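Local structure of DNA photolyase (Agrobacterium tumefaciens, 4U63) at residues A[26-31]-A[101-106]; A[243-248]-A[255-260]; A[452-457]-A[471-476]. The protein probably repairs cyclobutane pyrimidine dimers in DNA in a light-driven reaction, with FAD as its flavin cofactor and a methenyltetrahydrofolate antenna. All blocks are in the same frame, centred on the assembly; numbering follows the deposited sequence.

Contact 1 (A[26-31]-A[101-106]). With SO4 (sulfate ion), chain O.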
loop_
_atom_site.group_PDB
_atom_site.type_symbol
_atom_site.label_atom_id
_atom_site.label_comp_id
_atom_site.label_asym_id
_atom_site.label_seq_id
_atom_site.Cartn_x
_atom_site.Cartn_y
_atom_site.Cartn_z
ATOM N N PRO A 26 16.513 -5.169 -30.353
ATOM C CA PRO A 26 16.286 -4.833 -28.955
ATOM C C PRO A 26 14.936 -5.294 -28.406
ATOM O O PRO A 26 14.033 -5.726 -29.160
ATOM C CB PRO A 26 16.351 -3.295 -28.940
ATOM C CG PRO A 26 17.124 -2.932 -30.158
ATOM C CD PRO A 26 16.760 -3.966 -31.175
ATOM N N VAL A 27 14.826 -5.188 -27.090
ATOM C CA VAL A 27 13.601 -5.468 -26.354
ATOM C C VAL A 27 13.389 -4.343 -25.339
ATOM O O VAL A 27 14.325 -3.953 -24.613
ATOM C CB VAL A 27 13.648 -6.856 -25.657
ATOM C CG1 VAL A 27 14.948 -7.057 -24.876
ATOM C CG2 VAL A 27 12.439 -7.054 -24.743
ATOM N N ILE A 28 12.165 -3.822 -25.295
ATOM C CA ILE A 28 11.797 -2.789 -24.343
ATOM C C ILE A 28 11.163 -3.419 -23.109
ATOM O O ILE A 28 10.274 -4.265 -23.224
ATOM C CB ILE A 28 10.816 -1.780 -24.977
ATOM C CG1 ILE A 28 11.524 -1.032 -26.119
ATOM C CG2 ILE A 28 10.288 -0.796 -23.940
ATOM C CD1 ILE A 28 10.587 -0.397 -27.103
ATOM N N VAL A 29 11.633 -3.005 -21.935
ATOM C CA VAL A 29 11.052 -3.419 -20.666
ATOM C C VAL A 29 10.389 -2.205 -20.055
ATOM O O VAL A 29 11.070 -1.266 -19.645
ATOM C CB VAL A 29 12.104 -3.962 -19.671
ATOM C CG1 VAL A 29 11.421 -4.409 -18.381
ATOM C CG2 VAL A 29 12.883 -5.109 -20.283
ATOM N N TRP A 30 9.065 -2.229 -19.985
ATOM C CA TRP A 30 8.301 -1.109 -19.437
ATOM C C TRP A 30 8.003 -1.361 -17.955
ATOM O O TRP A 30 7.221 -2.248 -17.632
ATOM C CB TRP A 30 7.014 -0.903 -20.261
ATOM C CG TRP A 30 6.102 0.170 -19.730
ATOM C CD1 TRP A 30 6.446 1.230 -18.920
ATOM C CD2 TRP A 30 4.700 0.297 -19.979
ATOM N NE1 TRP A 30 5.347 1.985 -18.652
ATOM C CE2 TRP A 30 4.258 1.441 -19.285
ATOM C CE3 TRP A 30 3.768 -0.454 -20.715
ATOM C CZ2 TRP A 30 2.922 1.863 -19.302
ATOM C CZ3 TRP A 30 2.429 -0.035 -20.729
ATOM C CH2 TRP A 30 2.025 1.117 -20.031
ATOM N N PHE A 31 8.666 -0.584 -17.083
ATOM C CA PHE A 31 8.475 -0.605 -15.626
ATOM C C PHE A 31 7.305 0.285 -15.199
ATOM O O PHE A 31 7.149 1.403 -15.711
ATOM C CB PHE A 31 9.728 -0.085 -14.902
ATOM C CG PHE A 31 10.863 -1.069 -14.829
ATOM C CD1 PHE A 31 11.790 -1.163 -15.858
ATOM C CD2 PHE A 31 11.020 -1.884 -13.716
ATOM C CE1 PHE A 31 12.847 -2.067 -15.777
ATOM C CE2 PHE A 31 12.066 -2.781 -13.632
ATOM C CZ PHE A 31 12.989 -2.871 -14.661
ATOM N N ARG A 101 2.158 6.174 -27.770
ATOM C CA ARG A 101 3.015 7.070 -28.555
ATOM C C ARG A 101 4.485 6.925 -28.133
ATOM O O ARG A 101 5.373 6.837 -28.983
ATOM C CB ARG A 101 2.528 8.522 -28.405
ATOM C CG ARG A 101 3.020 9.504 -29.463
ATOM C CD ARG A 101 4.363 10.126 -29.122
ATOM N NE ARG A 101 4.356 10.797 -27.814
ATOM C CZ ARG A 101 5.437 11.040 -27.063
ATOM N NH1 ARG A 101 6.660 10.668 -27.459
ATOM N NH2 ARG A 101 5.293 11.658 -25.893
ATOM N N ILE A 102 4.735 6.884 -26.828
ATOM C CA ILE A 102 6.107 6.741 -26.310
ATOM C C ILE A 102 6.719 5.405 -26.731
ATOM O O ILE A 102 7.864 5.354 -27.194
ATOM C CB ILE A 102 6.149 6.903 -24.774
ATOM C CG1 ILE A 102 5.955 8.373 -24.416
ATOM C CG2 ILE A 102 7.463 6.396 -24.185
ATOM C CD1 ILE A 102 5.471 8.584 -23.006
ATOM N N LEU A 103 5.955 4.331 -26.571
ATOM C CA LEU A 103 6.447 3.002 -26.928
ATOM C C LEU A 103 6.702 2.879 -28.430
ATOM O O LEU A 103 7.724 2.344 -28.835
ATOM C CB LEU A 103 5.499 1.917 -26.427
ATOM C CG LEU A 103 5.476 1.734 -24.903
ATOM C CD1 LEU A 103 4.335 0.822 -24.510
ATOM C CD2 LEU A 103 6.796 1.183 -24.362
ATOM N N ARG A 104 5.784 3.388 -29.250
ATOM C CA ARG A 104 5.979 3.383 -30.704
ATOM C C ARG A 104 7.220 4.168 -31.125
ATOM O O ARG A 104 7.957 3.738 -32.013
ATOM C CB ARG A 104 4.747 3.929 -31.420
ATOM C CG ARG A 104 3.592 2.959 -31.469
ATOM C CD ARG A 104 2.407 3.599 -32.167
ATOM N NE ARG A 104 1.217 2.748 -32.163
ATOM C CZ ARG A 104 1.018 1.705 -32.974
ATOM N NH1 ARG A 104 1.935 1.347 -33.874
ATOM N NH2 ARG A 104 -0.115 1.007 -32.883
ATOM N N ASP A 105 7.444 5.315 -30.486
ATOM C CA ASP A 105 8.627 6.122 -30.760
ATOM C C ASP A 105 9.913 5.386 -30.353
ATOM O O ASP A 105 10.886 5.394 -31.106
ATOM C CB ASP A 105 8.533 7.485 -30.068
ATOM C CG ASP A 105 7.495 8.407 -30.708
ATOM O OD1 ASP A 105 6.757 7.984 -31.637
ATOM O OD2 ASP A 105 7.413 9.575 -30.272
ATOM N N LEU A 106 9.914 4.746 -29.181
ATOM C CA LEU A 106 11.069 3.927 -28.748
ATOM C C LEU A 106 11.328 2.757 -29.691
ATOM O O LEU A 106 12.472 2.464 -30.027
ATOM C CB LEU A 106 10.884 3.392 -27.323
ATOM C CG LEU A 106 11.132 4.384 -26.192
ATOM C CD1 LEU A 106 10.673 3.794 -24.867
ATOM C CD2 LEU A 106 12.602 4.773 -26.114
HETATM S S SO4 O . 1.566 12.847 -25.912
HETATM O O1 SO4 O . 0.829 12.188 -27.012
HETATM O O2 SO4 O . 2.034 14.180 -26.347
HETATM O O3 SO4 O . 0.675 13.006 -24.745
HETATM O O4 SO4 O . 2.716 12.005 -25.523
#
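Ile28 and Trp30 of strand 27-31 pack against Leu103 and Leu106 of helix 99-110. The strand is the middle one of a five-stranded parallel sheet, and the helix covers it in an alpha/beta layer of Rossmann-like order. The short axes run nearly antiparallel, at 155° and 10.4 Å apart.

The contact across the layers is apolar. Ile28 uses two branches. Its CD1 meets Leu106 CB at 3.8 Å. With chi1 at -65°, CG1 lies beside the backbone N and CG2 is left anti to it; CG2 reaches Leu103 CD2 at 4.0 Å. The other methyl, Leu103 CD1, comes obliquely to Trp30 CE3 at 4.0 Å. Leu132 of helix 123-138 touches both Trp30 and Leu103.

The polar bonds lie on the outer side of the helix. Arg101 NH1 donates to Asp105 OD2 (3.1 Å, 165°), a salt bridge one turn along; the oxygen is met from above the carboxylate plane. Arg101 NE and NH2 both donate to one sulfate oxygen, O4, at the guanidinium edge, near its plane; NH2 to O4 is 2.6 Å. Asp98 N holds the same ion, probably from the crystallisation liquor.

Between these two segments the join is thus buried and apolar, while Arg101 and Asp105 keep their charges on the exposed side.

Contact 2 (A[243-248]-A[255-260]); sequences KGYEEG and PATSLL. With FAD (flavin-adenine dinucleotide), chain C.
Tyr245 and Gly248 meet Ala256 and Thr257 beside the FAD diphosphate, where 255-260 forms a phosphate-binding loop with an ST turn at Ser258. The Tyr245 ring is edge-on to the loop. Its CD1 lies 3.2 Å from Ala256 O, which sits near the ring plane, and its CE1 edge is also next to Thr257 CA. Ala256 CB rests on the backbone of Gly248, 3.6 Å from its C; with no side chain on Gly248 the two segments come close.

Both segments grip the cofactor. Tyr245 OH donates to O1A of FAD at 2.6 Å. Ser258 takes the other non-bridging oxygen of this phosphate, O2A, twice: through OG at 2.6 Å and through its backbone N at 2.9 Å. The neighbouring phosphate offers O1P to Thr257 OG1 at 2.7 Å and to Leu259 N at 2.8 Å. Five donors thus hold three oxygens, which probably helps to offset the negative charge of the diphosphate.

The next shell sets these groups. Tyr245 CG is anti to the backbone N (chi1 174°), which sends the ring from its short helix toward the phosphate. Phe293 of helix 287-309 packs edge-to-face with that ring. Gly244 is the N-cap of helix 245-248, and Asp289 from the same long helix accepts from both Gly244 N and Glu246 N. In the ST turn Ser258 OG, while donating to O2A, also accepts from Leu260 N at 3.2 Å.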
loop_
_atom_site.group_PDB
_atom_site.type_symbol
_atom_site.label_atom_id
_atom_site.label_comp_id
_atom_site.label_asym_id
_atom_site.label_seq_id
_atom_site.Cartn_x
_atom_site.Cartn_y
_atom_site.Cartn_z
ATOM N N LYS A 243 9.870 -13.091 15.013
ATOM C CA LYS A 243 9.757 -13.718 16.315
ATOM C C LYS A 243 8.851 -12.882 17.222
ATOM O O LYS A 243 9.176 -11.729 17.568
ATOM C CB LYS A 243 11.122 -13.905 16.984
ATOM C CG LYS A 243 11.021 -14.785 18.220
ATOM C CD LYS A 243 12.355 -15.002 18.889
ATOM C CE LYS A 243 12.226 -15.824 20.169
ATOM N NZ LYS A 243 13.488 -16.514 20.535
ATOM N N GLY A 244 7.731 -13.480 17.614
ATOM C CA GLY A 244 6.725 -12.821 18.453
ATOM C C GLY A 244 5.731 -11.970 17.671
ATOM O O GLY A 244 4.926 -11.247 18.271
ATOM N N TYR A 245 5.771 -12.076 16.341
ATOM C CA TYR A 245 4.898 -11.301 15.457
ATOM C C TYR A 245 3.412 -11.468 15.799
ATOM O O TYR A 245 2.678 -10.488 15.878
ATOM C CB TYR A 245 5.142 -11.695 13.990
ATOM C CG TYR A 245 4.197 -11.046 13.027
ATOM C CD1 TYR A 245 4.320 -9.703 12.715
ATOM C CD2 TYR A 245 3.164 -11.772 12.431
ATOM C CE1 TYR A 245 3.443 -9.093 11.829
ATOM C CE2 TYR A 245 2.291 -11.174 11.549
ATOM C CZ TYR A 245 2.440 -9.837 11.252
ATOM O OH TYR A 245 1.589 -9.236 10.391
ATOM N N GLU A 246 2.974 -12.706 15.998
ATOM C CA GLU A 246 1.551 -12.963 16.231
ATOM C C GLU A 246 1.032 -12.215 17.452
ATOM O O GLU A 246 -0.029 -11.585 17.393
ATOM C CB GLU A 246 1.251 -14.456 16.377
ATOM C CG GLU A 246 -0.242 -14.707 16.572
ATOM C CD GLU A 246 -0.627 -16.151 16.442
ATOM O OE1 GLU A 246 -0.124 -16.953 17.245
ATOM O OE2 GLU A 246 -1.455 -16.473 15.555
ATOM N N GLU A 247 1.783 -12.287 18.548
ATOM C CA GLU A 247 1.405 -11.626 19.796
ATOM C C GLU A 247 1.637 -10.108 19.751
ATOM O O GLU A 247 0.882 -9.359 20.344
ATOM C CB GLU A 247 2.183 -12.219 20.981
ATOM C CG GLU A 247 1.462 -12.100 22.325
ATOM C CD GLU A 247 0.360 -13.147 22.514
ATOM O OE1 GLU A 247 0.036 -13.887 21.553
ATOM O OE2 GLU A 247 -0.187 -13.230 23.635
ATOM N N GLY A 248 2.680 -9.668 19.055
ATOM C CA GLY A 248 3.075 -8.261 19.077
ATOM C C GLY A 248 2.375 -7.317 18.121
ATOM O O GLY A 248 2.324 -6.113 18.372
ATOM N N PRO A 255 7.276 -2.073 17.864
ATOM C CA PRO A 255 7.728 -2.182 16.478
ATOM C C PRO A 255 7.766 -3.651 16.030
ATOM O O PRO A 255 8.819 -4.180 15.716
ATOM C CB PRO A 255 9.121 -1.548 16.523
ATOM C CG PRO A 255 9.614 -1.842 17.893
ATOM C CD PRO A 255 8.404 -1.827 18.790
ATOM N N ALA A 256 6.597 -4.288 15.969
ATOM C CA ALA A 256 6.525 -5.742 15.796
ATOM C C ALA A 256 6.183 -6.227 14.386
ATOM O O ALA A 256 6.149 -7.441 14.158
ATOM C CB ALA A 256 5.528 -6.307 16.795
ATOM N N THR A 257 5.934 -5.302 13.454
ATOM C CA THR A 257 5.532 -5.644 12.095
ATOM C C THR A 257 6.691 -5.466 11.101
ATOM O O THR A 257 7.746 -4.918 11.444
ATOM C CB THR A 257 4.291 -4.820 11.670
ATOM O OG1 THR A 257 4.646 -3.451 11.443
ATOM C CG2 THR A 257 3.196 -4.889 12.758
ATOM N N SER A 258 6.495 -5.934 9.870
ATOM C CA SER A 258 7.586 -5.946 8.872
ATOM C C SER A 258 7.917 -4.602 8.217
ATOM O O SER A 258 9.028 -4.401 7.759
ATOM C CB SER A 258 7.267 -6.943 7.770
ATOM O OG SER A 258 6.237 -6.453 6.914
ATOM N N LEU A 259 6.932 -3.706 8.140
ATOM C CA LEU A 259 7.057 -2.427 7.410
ATOM C C LEU A 259 7.402 -2.660 5.914
ATOM O O LEU A 259 8.059 -1.862 5.271
ATOM C CB LEU A 259 8.060 -1.484 8.101
ATOM C CG LEU A 259 7.748 -1.077 9.550
ATOM C CD1 LEU A 259 8.823 -0.124 10.046
ATOM C CD2 LEU A 259 6.372 -0.447 9.698
ATOM N N LEU A 260 6.912 -3.771 5.367
ATOM C CA LEU A 260 7.130 -4.083 3.969
ATOM C C LEU A 260 6.084 -3.437 3.050
ATOM O O LEU A 260 6.273 -3.415 1.826
ATOM C CB LEU A 260 7.125 -5.598 3.765
ATOM C CG LEU A 260 8.416 -6.299 4.209
ATOM C CD1 LEU A 260 8.189 -7.807 4.241
ATOM C CD2 LEU A 260 9.590 -5.954 3.296
HETATM P PA FAD C . 2.682 -6.554 8.371
HETATM O O1A FAD C . 1.890 -6.818 9.610
HETATM O O2A FAD C . 4.161 -6.751 8.408
HETATM O O5B FAD C . 1.992 -7.411 7.203
HETATM C C5B FAD C . 2.718 -7.856 6.052
HETATM C C4B FAD C . 2.042 -7.430 4.757
HETATM O O4B FAD C . 0.727 -7.973 4.656
HETATM C C3B FAD C . 1.867 -5.935 4.629
HETATM O O3B FAD C . 3.079 -5.281 4.219
HETATM C C2B FAD C . 0.741 -5.841 3.622
HETATM O O2B FAD C . 1.219 -5.979 2.283
HETATM C C1B FAD C . -0.114 -7.035 3.966
HETATM N N9A FAD C . -1.252 -6.724 4.861
HETATM C C8A FAD C . -1.241 -6.783 6.204
HETATM N N7A FAD C . -2.450 -6.472 6.716
HETATM C C5A FAD C . -3.275 -6.224 5.677
HETATM C C6A FAD C . -4.680 -5.833 5.533
HETATM N N6A FAD C . -5.450 -5.658 6.625
HETATM N N1A FAD C . -5.147 -5.658 4.276
HETATM C C2A FAD C . -4.363 -5.825 3.186
HETATM N N3A FAD C . -3.065 -6.186 3.259
HETATM C C4A FAD C . -2.484 -6.390 4.457
HETATM N N1 FAD C . -2.397 -1.764 3.327
HETATM C C2 FAD C . -1.725 -1.400 2.213
HETATM O O2 FAD C . -0.782 -2.137 1.846
HETATM N N3 FAD C . -2.051 -0.286 1.510
HETATM C C4 FAD C . -3.072 0.528 1.880
HETATM O O4 FAD C . -3.380 1.551 1.216
HETATM C C4X FAD C . -3.842 0.193 3.096
HETATM N N5 FAD C . -4.869 0.961 3.566
HETATM C C5X FAD C . -5.565 0.593 4.681
HETATM C C6 FAD C . -6.630 1.356 5.145
HETATM C C7 FAD C . -7.341 0.995 6.293
HETATM C C7M FAD C . -8.495 1.840 6.783
HETATM C C8 FAD C . -6.956 -0.220 7.043
HETATM C C8M FAD C . -7.693 -0.663 8.289
HETATM C C9 FAD C . -5.907 -0.976 6.593
HETATM C C9A FAD C . -5.186 -0.638 5.444
HETATM N N10 FAD C . -4.090 -1.428 4.987
HETATM C C10 FAD C . -3.418 -1.034 3.817
HETATM C "C1'" FAD C . -3.700 -2.683 5.642
HETATM C "C2'" FAD C . -2.649 -2.677 6.730
HETATM O "O2'" FAD C . -3.023 -1.738 7.745
HETATM C "C3'" FAD C . -1.263 -2.386 6.188
HETATM O "O3'" FAD C . -0.930 -3.287 5.135
HETATM C "C4'" FAD C . -0.249 -2.521 7.324
HETATM O "O4'" FAD C . -0.460 -1.470 8.264
HETATM C "C5'" FAD C . 1.155 -2.444 6.759
HETATM O "O5'" FAD C . 2.152 -2.558 7.785
HETATM P P FAD C . 3.220 -3.754 7.692
HETATM O O1P FAD C . 4.182 -3.600 8.818
HETATM O O2P FAD C . 3.827 -3.806 6.318
HETATM O O3P FAD C . 2.291 -5.047 7.911
#

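Contact 3 (A[452-457]-A[471-476]); sequences HKPFEA and KTYPLP
Phe455 and Leu475 bring the two backbones nearest, with CA atoms 6.4 Å apart, where two loops on either side of helix 459-465 in the chain come together. Both belong to the mainly helical FAD-binding part of the photolyase, beside helices 345-357 and 422-429. Residues 454-456 have helical backbone angles, and two i+3 bonds tighten the turn: Glu456 N to Lys453 O and Ala457 N to Pro454 O. Segment 471-476 is an irregular run that includes Pro474 and Pro476.

Pro476 CG sits over one face of the Phe455 ring in a CH-pi arrangement. The model is too tight here, so the exact distance is doubtful. Phe455 CG lies between the backbone N and the carbonyl carbon (chi1 53°), which swings the ring under the proline. Lys453 CB lies against the opposite face, toward the rim. Leu475 adds a looser contact, CD2 to Phe455 CB at 4.4 Å.

Farther in, Pro454 and Tyr473 cross at about a right angle, and Pro345 at the start of helix 345-357 touches both. Pro454 CG approaches the tyrosine ring obliquely, 3.9 Å from Tyr473 CE2, while Pro474 CD lies over one face of the same ring, offset toward the rim.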
loop_
_atom_site.group_PDB
_atom_site.type_symbol
_atom_site.label_atom_id
_atom_site.label_comp_id
_atom_site.label_asym_id
_atom_site.label_seq_id
_atom_site.Cartn_x
_atom_site.Cartn_y
_atom_site.Cartn_z
ATOM N N HIS A 452 -5.683 7.995 27.862
ATOM C CA HIS A 452 -6.644 7.807 26.754
ATOM C C HIS A 452 -7.940 8.583 26.911
ATOM O O HIS A 452 -8.769 8.584 26.002
ATOM C CB HIS A 452 -6.950 6.322 26.570
ATOM C CG HIS A 452 -5.787 5.554 26.047
ATOM N ND1 HIS A 452 -5.352 5.673 24.745
ATOM C CD2 HIS A 452 -4.948 4.681 26.651
ATOM C CE1 HIS A 452 -4.302 4.894 24.566
ATOM N NE2 HIS A 452 -4.034 4.285 25.709
ATOM N N LYS A 453 -8.111 9.233 28.061
ATOM C CA LYS A 453 -9.297 10.026 28.349
ATOM C C LYS A 453 -8.923 11.237 29.219
ATOM O O LYS A 453 -9.387 11.359 30.348
ATOM C CB LYS A 453 -10.373 9.147 29.017
ATOM C CG LYS A 453 -9.905 8.311 30.214
ATOM C CD LYS A 453 -10.946 7.261 30.574
ATOM C CE LYS A 453 -10.717 6.662 31.954
ATOM N NZ LYS A 453 -9.461 5.869 32.026
ATOM N N PRO A 454 -8.081 12.148 28.682
ATOM C CA PRO A 454 -7.647 13.309 29.477
ATOM C C PRO A 454 -8.817 14.200 29.936
ATOM O O PRO A 454 -8.718 14.875 30.960
ATOM C CB PRO A 454 -6.707 14.066 28.526
ATOM C CG PRO A 454 -7.040 13.586 27.156
ATOM C CD PRO A 454 -7.550 12.186 27.304
ATOM N N PHE A 455 -9.908 14.172 29.179
ATOM C CA PHE A 455 -11.147 14.906 29.505
ATOM C C PHE A 455 -11.917 14.380 30.730
ATOM O O PHE A 455 -12.811 15.058 31.214
ATOM C CB PHE A 455 -12.088 14.944 28.286
ATOM C CG PHE A 455 -12.368 13.594 27.691
ATOM C CD1 PHE A 455 -13.414 12.813 28.157
ATOM C CD2 PHE A 455 -11.571 13.097 26.661
ATOM C CE1 PHE A 455 -13.664 11.570 27.605
ATOM C CE2 PHE A 455 -11.814 11.860 26.107
ATOM C CZ PHE A 455 -12.860 11.095 26.580
ATOM N N GLU A 456 -11.582 13.179 31.208
ATOM C CA GLU A 456 -12.154 12.641 32.449
ATOM C C GLU A 456 -11.260 12.898 33.667
ATOM O O GLU A 456 -11.681 12.660 34.805
ATOM C CB GLU A 456 -12.426 11.139 32.313
ATOM C CG GLU A 456 -13.613 10.825 31.418
ATOM C CD GLU A 456 -14.015 9.361 31.430
ATOM O OE1 GLU A 456 -13.630 8.617 32.362
ATOM O OE2 GLU A 456 -14.735 8.953 30.500
ATOM N N ALA A 457 -10.041 13.386 33.434
ATOM C CA ALA A 457 -9.084 13.631 34.512
ATOM C C ALA A 457 -9.502 14.840 35.358
ATOM O O ALA A 457 -10.172 15.745 34.850
ATOM C CB ALA A 457 -7.690 13.840 33.938
ATOM N N LYS A 471 -6.323 24.112 24.892
ATOM C CA LYS A 471 -5.119 24.886 24.533
ATOM C C LYS A 471 -3.998 23.928 24.152
ATOM O O LYS A 471 -3.588 23.855 22.995
ATOM C CB LYS A 471 -4.667 25.762 25.708
ATOM N N THR A 472 -3.527 23.194 25.150
ATOM C CA THR A 472 -2.493 22.168 25.007
ATOM C C THR A 472 -2.948 20.987 24.159
ATOM O O THR A 472 -2.182 20.452 23.348
ATOM C CB THR A 472 -2.148 21.626 26.407
ATOM O OG1 THR A 472 -1.812 22.724 27.257
ATOM C CG2 THR A 472 -1.003 20.636 26.376
ATOM N N TYR A 473 -4.192 20.574 24.384
ATOM C CA TYR A 473 -4.795 19.432 23.707
ATOM C C TYR A 473 -6.318 19.659 23.659
ATOM O O TYR A 473 -6.890 20.162 24.623
ATOM C CB TYR A 473 -4.429 18.132 24.441
ATOM C CG TYR A 473 -4.942 16.894 23.749
ATOM C CD1 TYR A 473 -4.347 16.444 22.579
ATOM C CD2 TYR A 473 -6.029 16.180 24.258
ATOM C CE1 TYR A 473 -4.813 15.320 21.920
ATOM C CE2 TYR A 473 -6.507 15.043 23.607
ATOM C CZ TYR A 473 -5.893 14.620 22.441
ATOM O OH TYR A 473 -6.339 13.516 21.775
ATOM N N PRO A 474 -6.981 19.313 22.533
ATOM C CA PRO A 474 -8.409 19.659 22.449
ATOM C C PRO A 474 -9.324 18.762 23.274
ATOM O O PRO A 474 -8.957 17.640 23.601
ATOM C CB PRO A 474 -8.722 19.514 20.952
ATOM C CG PRO A 474 -7.702 18.576 20.436
ATOM C CD PRO A 474 -6.472 18.759 21.269
ATOM N N LEU A 475 -10.503 19.283 23.617
ATOM C CA LEU A 475 -11.566 18.472 24.205
ATOM C C LEU A 475 -12.120 17.575 23.118
ATOM O O LEU A 475 -11.945 17.876 21.933
ATOM C CB LEU A 475 -12.697 19.344 24.751
ATOM C CG LEU A 475 -12.418 20.121 26.032
ATOM C CD1 LEU A 475 -13.525 21.127 26.272
ATOM C CD2 LEU A 475 -12.299 19.175 27.210
ATOM N N PRO A 476 -12.800 16.473 23.504
ATOM C CA PRO A 476 -13.386 15.605 22.487
ATOM C C PRO A 476 -14.300 16.388 21.580
ATOM O O PRO A 476 -15.135 17.155 22.059
ATOM C CB PRO A 476 -14.185 14.589 23.303
ATOM C CG PRO A 476 -13.489 14.548 24.597
ATOM C CD PRO A 476 -13.065 15.963 24.858
#

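The three contacts follow one another along the chain without nesting or crossing. Contact 1 comes first and spans 69 residues, closing a long excursion through strands 53-59 and 93-96 back to helix 99-110, within the alpha/beta part of the fold. Contact 2 closes a tight loop, with six residues between its segments, just before helix 261-265, at the FAD diphosphate. Contact 3 comes last and bridges 13 residues, joining the loop after helix 448-451 to the loop before helix 480-495, which flank helix 459-465. Contact 1 lies across the centre of the chain from the other two. Between centres, contacts 1 and 3 are about 57 Å apart, contacts 1 and 2 about 41 Å, and contacts 2 and 3 about 31 Å.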